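Local coordinates for protein L-amino acid deaminase (Proteus vulgaris, PDB 5HXW) that probably oxidises L-amino acids with the help of a bound FAD, as a membrane-associated flavoenzyme of the FAD-dependent oxidoreductase family, at residues R244-L257 and V305-P317. Numbering follows the deposited sequence.
Sequences RLFMQNLNVDVPTL and VKESFTYGYKYLP. With 16A (cetyl-trimethyl-ammonium), chain J.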
# COMPACT_ATOMS: atom_id res chain seq x y z
N ARG A 244 4.32 13.93 0.01
CA ARG A 244 4.00 15.26 -0.50
C ARG A 244 4.62 16.37 0.36
O ARG A 244 5.28 17.28 -0.17
CB ARG A 244 2.48 15.46 -0.62
CG ARG A 244 2.10 16.92 -0.85
CD ARG A 244 0.62 17.19 -1.03
NE ARG A 244 0.41 18.64 -1.08
CZ ARG A 244 0.57 19.41 -2.15
NH1 ARG A 244 0.94 18.90 -3.32
NH2 ARG A 244 0.35 20.72 -2.05
N LEU A 245 4.41 16.26 1.67
CA LEU A 245 4.89 17.25 2.65
C LEU A 245 6.42 17.36 2.68
O LEU A 245 6.96 18.45 2.84
CB LEU A 245 4.32 16.94 4.04
CG LEU A 245 4.47 17.92 5.21
CD1 LEU A 245 3.84 19.28 4.94
CD2 LEU A 245 3.87 17.30 6.46
N PHE A 246 7.10 16.22 2.51
CA PHE A 246 8.56 16.19 2.41
C PHE A 246 9.07 16.93 1.17
O PHE A 246 10.04 17.69 1.26
CB PHE A 246 9.08 14.74 2.43
CG PHE A 246 10.58 14.63 2.60
CD1 PHE A 246 11.15 14.66 3.87
CD2 PHE A 246 11.41 14.50 1.49
CE1 PHE A 246 12.53 14.57 4.03
CE2 PHE A 246 12.79 14.41 1.64
CZ PHE A 246 13.35 14.45 2.91
N MET A 247 8.42 16.72 0.03
CA MET A 247 8.81 17.35 -1.23
C MET A 247 8.34 18.81 -1.34
O MET A 247 8.88 19.58 -2.15
CB MET A 247 8.34 16.52 -2.43
CG MET A 247 8.87 15.09 -2.50
SD MET A 247 10.67 14.92 -2.47
CE MET A 247 11.13 15.61 -4.06
N GLN A 248 7.34 19.17 -0.54
CA GLN A 248 6.88 20.56 -0.41
C GLN A 248 7.98 21.49 0.10
O GLN A 248 8.19 22.57 -0.45
CB GLN A 248 5.67 20.66 0.51
CG GLN A 248 4.38 21.00 -0.21
CD GLN A 248 3.37 21.64 0.72
OE1 GLN A 248 3.04 21.10 1.79
NE2 GLN A 248 2.86 22.80 0.32
N ASN A 249 8.67 21.05 1.16
CA ASN A 249 9.79 21.78 1.75
C ASN A 249 10.98 21.93 0.80
O ASN A 249 11.81 22.83 0.97
CB ASN A 249 10.24 21.10 3.05
CG ASN A 249 11.05 22.02 3.95
OD1 ASN A 249 10.84 23.23 3.98
ND2 ASN A 249 11.98 21.43 4.70
N LEU A 250 11.06 21.04 -0.19
CA LEU A 250 12.07 21.10 -1.25
C LEU A 250 11.52 21.75 -2.53
O LEU A 250 12.17 21.72 -3.59
CB LEU A 250 12.65 19.70 -1.55
CG LEU A 250 13.23 18.82 -0.43
CD1 LEU A 250 13.61 17.47 -1.00
CD2 LEU A 250 14.42 19.45 0.29
N ASN A 251 10.32 22.34 -2.42
CA ASN A 251 9.63 23.05 -3.51
C ASN A 251 9.34 22.21 -4.77
O ASN A 251 9.46 22.70 -5.90
CB ASN A 251 10.33 24.38 -3.85
CG ASN A 251 10.14 25.42 -2.77
OD1 ASN A 251 9.04 25.97 -2.59
ND2 ASN A 251 11.21 25.72 -2.04
N VAL A 252 8.96 20.95 -4.55
CA VAL A 252 8.53 20.04 -5.62
C VAL A 252 7.10 19.58 -5.31
O VAL A 252 6.85 18.98 -4.25
CB VAL A 252 9.50 18.84 -5.79
CG1 VAL A 252 8.95 17.81 -6.77
CG2 VAL A 252 10.88 19.30 -6.23
N ASP A 253 6.19 19.85 -6.24
CA ASP A 253 4.78 19.53 -6.09
C ASP A 253 4.48 18.05 -6.33
O ASP A 253 4.65 17.55 -7.45
CB ASP A 253 3.94 20.41 -7.03
CG ASP A 253 2.45 20.27 -6.81
OD1 ASP A 253 1.97 20.62 -5.71
OD2 ASP A 253 1.75 19.81 -7.74
N VAL A 254 4.05 17.36 -5.27
CA VAL A 254 3.57 15.97 -5.38
C VAL A 254 2.06 16.00 -5.15
O VAL A 254 1.62 16.30 -4.04
CB VAL A 254 4.27 15.02 -4.37
CG1 VAL A 254 3.71 13.61 -4.47
CG2 VAL A 254 5.77 14.99 -4.60
N PRO A 255 1.26 15.68 -6.19
CA PRO A 255 -0.19 15.82 -6.02
C PRO A 255 -0.86 14.58 -5.43
O PRO A 255 -1.19 13.63 -6.15
CB PRO A 255 -0.69 16.09 -7.45
CG PRO A 255 0.47 15.83 -8.36
CD PRO A 255 1.59 15.26 -7.56
N THR A 256 -1.07 14.59 -4.11
CA THR A 256 -1.80 13.53 -3.42
C THR A 256 -2.87 14.12 -2.50
O THR A 256 -2.70 15.23 -1.98
CB THR A 256 -0.88 12.63 -2.56
OG1 THR A 256 -0.28 13.40 -1.51
CG2 THR A 256 0.21 11.97 -3.40
N LEU A 257 -3.96 13.39 -2.33
CA LEU A 257 -4.97 13.74 -1.35
C LEU A 257 -5.18 12.58 -0.38
O LEU A 257 -5.09 11.42 -0.78
CB LEU A 257 -6.29 14.13 -2.03
CG LEU A 257 -6.36 15.48 -2.76
CD1 LEU A 257 -7.76 15.74 -3.28
CD2 LEU A 257 -5.92 16.63 -1.86
N VAL A 305 -8.95 18.71 2.95
CA VAL A 305 -7.70 19.38 3.36
C VAL A 305 -7.53 20.69 2.58
O VAL A 305 -8.37 21.03 1.75
CB VAL A 305 -6.46 18.46 3.23
CG1 VAL A 305 -6.47 17.38 4.30
CG2 VAL A 305 -6.33 17.86 1.83
N LYS A 306 -6.45 21.43 2.86
CA LYS A 306 -6.16 22.69 2.17
C LYS A 306 -5.90 22.46 0.68
O LYS A 306 -6.27 23.28 -0.16
CB LYS A 306 -5.01 23.47 2.84
CG LYS A 306 -3.61 22.91 2.62
CD LYS A 306 -2.56 23.61 3.46
CE LYS A 306 -1.24 22.85 3.39
NZ LYS A 306 -0.31 23.17 4.50
N GLU A 307 -5.30 21.31 0.37
CA GLU A 307 -4.97 20.90 -0.99
C GLU A 307 -6.20 20.62 -1.86
O GLU A 307 -6.11 20.68 -3.09
CB GLU A 307 -4.07 19.66 -0.97
CG GLU A 307 -2.62 19.94 -0.58
CD GLU A 307 -2.34 19.90 0.92
OE1 GLU A 307 -3.25 19.59 1.73
OE2 GLU A 307 -1.18 20.17 1.29
N SER A 308 -7.33 20.31 -1.21
CA SER A 308 -8.60 20.05 -1.89
C SER A 308 -9.05 21.24 -2.73
O SER A 308 -9.62 21.07 -3.81
CB SER A 308 -9.70 19.70 -0.89
OG SER A 308 -9.24 18.77 0.08
N PHE A 309 -8.81 22.44 -2.22
CA PHE A 309 -9.20 23.68 -2.89
C PHE A 309 -8.30 24.03 -4.08
O PHE A 309 -8.72 24.78 -4.97
CB PHE A 309 -9.24 24.84 -1.89
CG PHE A 309 -10.21 24.63 -0.75
CD1 PHE A 309 -11.56 24.92 -0.90
CD2 PHE A 309 -9.76 24.16 0.49
CE1 PHE A 309 -12.46 24.74 0.15
CE2 PHE A 309 -10.64 23.97 1.54
CZ PHE A 309 -11.99 24.26 1.38
N THR A 310 -7.09 23.47 -4.10
CA THR A 310 -6.10 23.76 -5.14
C THR A 310 -6.23 22.83 -6.35
O THR A 310 -6.36 23.31 -7.48
CB THR A 310 -4.65 23.71 -4.58
OG1 THR A 310 -4.56 24.55 -3.42
CG2 THR A 310 -3.63 24.18 -5.62
N TYR A 311 -6.19 21.52 -6.11
CA TYR A 311 -6.20 20.52 -7.19
C TYR A 311 -7.18 19.36 -6.98
O TYR A 311 -7.08 18.32 -7.64
CB TYR A 311 -4.78 20.01 -7.49
CG TYR A 311 -4.06 19.36 -6.33
CD1 TYR A 311 -4.24 18.00 -6.03
CD2 TYR A 311 -3.16 20.09 -5.54
CE1 TYR A 311 -3.58 17.40 -4.98
CE2 TYR A 311 -2.48 19.49 -4.48
CZ TYR A 311 -2.70 18.15 -4.21
OH TYR A 311 -2.03 17.55 -3.16
N GLY A 312 -8.14 19.55 -6.08
CA GLY A 312 -9.22 18.59 -5.86
C GLY A 312 -10.18 18.46 -7.02
O GLY A 312 -10.93 17.48 -7.10
N TYR A 313 -10.16 19.45 -7.93
CA TYR A 313 -10.96 19.42 -9.16
C TYR A 313 -10.52 18.28 -10.10
O TYR A 313 -11.34 17.74 -10.85
CB TYR A 313 -10.94 20.78 -9.88
CG TYR A 313 -9.67 21.11 -10.65
CD1 TYR A 313 -8.58 21.73 -10.02
CD2 TYR A 313 -9.56 20.81 -12.02
CE1 TYR A 313 -7.42 22.03 -10.72
CE2 TYR A 313 -8.40 21.11 -12.73
CZ TYR A 313 -7.34 21.72 -12.08
OH TYR A 313 -6.19 22.02 -12.78
N LYS A 314 -9.23 17.95 -10.04
CA LYS A 314 -8.64 16.85 -10.82
C LYS A 314 -9.15 15.47 -10.39
O LYS A 314 -9.01 14.50 -11.14
CB LYS A 314 -7.12 16.90 -10.73
CG LYS A 314 -6.47 18.08 -11.44
CD LYS A 314 -4.98 18.13 -11.15
CE LYS A 314 -4.32 19.31 -11.83
NZ LYS A 314 -2.87 19.37 -11.49
N TYR A 315 -9.73 15.40 -9.19
CA TYR A 315 -10.23 14.15 -8.61
C TYR A 315 -11.73 13.94 -8.85
O TYR A 315 -12.30 12.94 -8.40
CB TYR A 315 -9.95 14.12 -7.10
CG TYR A 315 -8.49 13.94 -6.73
CD1 TYR A 315 -7.59 15.00 -6.84
CD2 TYR A 315 -8.02 12.72 -6.24
CE1 TYR A 315 -6.25 14.85 -6.49
CE2 TYR A 315 -6.69 12.56 -5.89
CZ TYR A 315 -5.81 13.62 -6.01
OH TYR A 315 -4.49 13.47 -5.66
N LEU A 316 -12.36 14.88 -9.57
CA LEU A 316 -13.80 14.83 -9.85
C LEU A 316 -14.29 13.67 -10.75
O LEU A 316 -15.39 13.15 -10.51
CB LEU A 316 -14.32 16.18 -10.37
CG LEU A 316 -14.44 17.35 -9.38
CD1 LEU A 316 -14.59 18.66 -10.13
CD2 LEU A 316 -15.60 17.16 -8.41
N PRO A 317 -13.48 13.25 -11.77
CA PRO A 317 -13.86 12.05 -12.56
C PRO A 317 -13.89 10.72 -11.79
O PRO A 317 -14.39 9.72 -12.32
CB PRO A 317 -12.78 12.00 -13.65
CG PRO A 317 -12.34 13.40 -13.80
CD PRO A 317 -12.34 13.94 -12.40
C1 16A J . -13.76 17.75 -4.74
C2 16A J . -12.67 17.07 -3.93
C3 16A J . -12.45 15.64 -4.41
C4 16A J . -11.50 14.90 -3.49
C5 16A J . -11.69 13.39 -3.60
C6 16A J . -10.37 12.67 -3.37
C7 16A J . -10.48 11.19 -3.71
C8 16A J . -9.55 10.36 -2.83
C9 16A J . -9.01 9.16 -3.60
C10 16A J . -9.53 7.85 -3.02
C11 16A J . -9.84 6.84 -4.11
C12 16A J . -8.76 5.76 -4.18
C13 16A J . -9.33 4.37 -3.91
C14 16A J . -8.22 3.37 -3.63
C15 16A J . -8.59 2.43 -2.48
C16 16A J . -7.97 1.05 -2.69
N1 16A J . -7.63 0.26 -1.48
C17 16A J . -7.18 -1.06 -1.91
C18 16A J . -6.53 0.86 -0.71
C19 16A J . -8.79 0.06 -0.59
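R244 and E307 meet in a salt bridge: NE of R244 donates to OE2 of E307 at 3.2 Å, within the guanidinium plane but from above the carboxylate, the two planes standing 85° apart. Arginine suits this bridging role, having several N-H donors on a long chain, here with CG anti to the backbone N (chi1 167°) and extended from CG to NE. NH1 of R244 donates to OD1 of D253 at 3.1 Å and O of V254 at 2.8 Å, so one cation joins two acids and ties the loop to its own helix. Over one guanidinium face sits OH of Y311, a tyrosine whose apolar ring carries a hydroxyl able to reach a backbone carbonyl: it donates to O of T256, a buried residue just before strand 257-266, at 2.7 Å. A Schellman motif, with N251 at positive phi as C-prime residue and V252 N bonded to M247 O, ends the helix and starts the loop to that strand. P255, a flat proline, rests CB on one face of the Y311 ring. Branched L257 offers two methyls: CD2 reaches V305 CG2 and E307 CB, while CD1 makes a CH-pi contact, 3.7 Å from the Y315 ring centroid. The hydroxyl of Y315 bonds to O of I396, and L257, G312 and Y315 line the pocket of a bound cetyl-trimethyl-ammonium's alkyl tail.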